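PDB 4ZQU: CdiI toxin from Salmonella enterica subsp. enterica serovar Rubislaw str. ATCC 10717, which serves as the immunity protein of a contact-dependent growth inhibition system, neutralising the toxic activity of its cognate CdiA toxin. Local coordinates for residues E92-D95 with E96-K100. Residues are numbered along the deposited sequence; the frame is centred on the assembly and turned at random.
Sequences ERYD and EWVKK
Tyr94 and Val98 meet one turn apart on helix 87-105, an amphipathic alpha-helix whose inner side faces strand 30-41 and helix 110-115. The methyl CG2 of Val98 sits over one face of the phenol ring in a CH-pi contact, 3.8 Å from CG2 to the centroid of the Tyr94 ring and 18° off its normal. With CG anti to the backbone N and beside the carbonyl carbon (chi1 168°), the tyrosine ring stands out from the helix. A beta-branched valine suits the next turn: CG2, held beside the backbone N, lies over that ring and in plane at the edge of the Trp97 indole. Trp97 approaches Tyr94 obliquely, its CE3 4.2 Å from CE1 of Tyr94. Beyond the segments, Tyr94 OH hydrogen-bonds Glu140, satisfying the polar end of a buried ring, and Trp97 NE1 hydrogen-bonds Asp22. Along the backbone the i to i+4 ladder runs unbroken, and Val98 N donates a hydrogen bond to Tyr94 O at 2.8 Å. Asp95 and Lys99, joined by Lys99 N to Asp95 O at 2.9 Å, are exposed, which suits their charged side chains; Asp95 CB lies 3.2 Å from Glu96 N. Glu96 rests its CG 3.5 Å from Glu92 O, then bends at its second torsion. Its OE2 forms a 3.2 Å salt bridge with Lys99 NZ, which meets that oxygen on its syn side, 26° out of the carboxylate plane.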
loop_
_atom_site.group_PDB
_atom_site.type_symbol
_atom_site.label_atom_id
_atom_site.label_comp_id
_atom_site.label_asym_id
_atom_site.label_seq_id
_atom_site.Cartn_x
_atom_site.Cartn_y
_atom_site.Cartn_z
ATOM N N GLU B 92 9.500 -8.165 -8.321
ATOM C CA GLU B 92 9.884 -8.772 -9.593
ATOM C C GLU B 92 8.701 -9.016 -10.529
ATOM O O GLU B 92 8.813 -8.808 -11.738
ATOM C CB GLU B 92 10.627 -10.084 -9.346
ATOM C CG GLU B 92 11.986 -9.901 -8.697
ATOM C CD GLU B 92 12.854 -11.136 -8.817
ATOM O OE1 GLU B 92 12.512 -12.023 -9.627
ATOM O OE2 GLU B 92 13.879 -11.216 -8.106
ATOM N N ARG B 93 7.574 -9.455 -9.975
ATOM C CA ARG B 93 6.388 -9.706 -10.790
ATOM C C ARG B 93 5.754 -8.387 -11.201
ATOM O O ARG B 93 5.045 -8.314 -12.201
ATOM C CB ARG B 93 5.373 -10.582 -10.049
ATOM C CG ARG B 93 4.673 -9.906 -8.895
ATOM C CD ARG B 93 3.571 -10.790 -8.345
ATOM N NE ARG B 93 4.092 -12.016 -7.747
ATOM C CZ ARG B 93 4.179 -12.234 -6.437
ATOM N NH1 ARG B 93 3.775 -11.312 -5.576
ATOM N NH2 ARG B 93 4.667 -13.380 -5.989
ATOM N N TYR B 94 6.016 -7.346 -10.420
ATOM C CA TYR B 94 5.618 -5.999 -10.791
ATOM C C TYR B 94 6.443 -5.531 -11.984
ATOM O O TYR B 94 5.913 -4.946 -12.926
ATOM C CB TYR B 94 5.790 -5.040 -9.616
ATOM C CG TYR B 94 5.675 -3.583 -9.997
ATOM C CD1 TYR B 94 4.445 -3.027 -10.327
ATOM C CD2 TYR B 94 6.795 -2.761 -10.021
ATOM C CE1 TYR B 94 4.334 -1.691 -10.674
ATOM C CE2 TYR B 94 6.694 -1.424 -10.367
ATOM C CZ TYR B 94 5.462 -0.895 -10.691
ATOM O OH TYR B 94 5.354 0.436 -11.034
ATOM N N ASP B 95 7.744 -5.804 -11.940
ATOM C CA ASP B 95 8.645 -5.422 -13.020
ATOM C C ASP B 95 8.292 -6.146 -14.313
ATOM O O ASP B 95 8.455 -5.599 -15.405
ATOM C CB ASP B 95 10.099 -5.704 -12.635
ATOM C CG ASP B 95 10.598 -4.790 -11.532
ATOM O OD1 ASP B 95 10.076 -3.661 -11.405
ATOM O OD2 ASP B 95 11.521 -5.196 -10.795
ATOM N N GLU B 96 7.808 -7.376 -14.186
ATOM C CA GLU B 96 7.338 -8.130 -15.343
ATOM C C GLU B 96 6.001 -7.592 -15.830
ATOM O O GLU B 96 5.733 -7.554 -17.031
ATOM C CB GLU B 96 7.224 -9.616 -15.010
ATOM C CG GLU B 96 8.563 -10.306 -14.890
ATOM C CD GLU B 96 9.400 -10.148 -16.145
ATOM O OE1 GLU B 96 8.822 -10.154 -17.254
ATOM O OE2 GLU B 96 10.636 -10.012 -16.021
ATOM N N TRP B 97 5.163 -7.179 -14.887
ATOM C CA TRP B 97 3.891 -6.560 -15.219
ATOM C C TRP B 97 4.127 -5.284 -16.014
ATOM O O TRP B 97 3.454 -5.028 -17.012
ATOM C CB TRP B 97 3.097 -6.260 -13.947
ATOM C CG TRP B 97 1.792 -5.585 -14.198
ATOM C CD1 TRP B 97 0.589 -6.187 -14.424
ATOM C CD2 TRP B 97 1.550 -4.174 -14.241
ATOM N NE1 TRP B 97 -0.388 -5.238 -14.608
ATOM C CE2 TRP B 97 0.177 -3.994 -14.502
ATOM C CE3 TRP B 97 2.361 -3.045 -14.087
ATOM C CZ2 TRP B 97 -0.403 -2.730 -14.611
ATOM C CZ3 TRP B 97 1.783 -1.790 -14.197
ATOM C CH2 TRP B 97 0.415 -1.643 -14.455
ATOM N N VAL B 98 5.101 -4.496 -15.566
ATOM C CA VAL B 98 5.462 -3.249 -16.228
ATOM C C VAL B 98 6.070 -3.514 -17.599
ATOM O O VAL B 98 5.700 -2.873 -18.583
ATOM C CB VAL B 98 6.461 -2.428 -15.386
ATOM C CG1 VAL B 98 6.980 -1.238 -16.182
ATOM C CG2 VAL B 98 5.817 -1.967 -14.089
ATOM N N LYS B 99 6.999 -4.465 -17.655
ATOM C CA LYS B 99 7.717 -4.771 -18.887
ATOM C C LYS B 99 6.776 -5.246 -19.991
ATOM O O LYS B 99 6.907 -4.830 -21.140
ATOM C CB LYS B 99 8.797 -5.826 -18.631
ATOM C CG LYS B 99 9.648 -6.151 -19.851
ATOM C CD LYS B 99 10.561 -7.344 -19.603
ATOM C CE LYS B 99 11.524 -7.076 -18.460
ATOM N NZ LYS B 99 12.328 -8.280 -18.111
ATOM N N LYS B 100 5.826 -6.107 -19.636
ATOM C CA LYS B 100 4.873 -6.639 -20.609
ATOM C C LYS B 100 4.032 -5.544 -21.261
ATOM O O LYS B 100 3.632 -5.667 -22.417
ATOM C CB LYS B 100 3.949 -7.669 -19.952
ATOM C CG LYS B 100 4.567 -9.045 -19.793
ATOM C CD LYS B 100 3.511 -10.089 -19.462
ATOM C CE LYS B 100 4.115 -11.484 -19.388
ATOM N NZ LYS B 100 5.154 -11.585 -18.325
#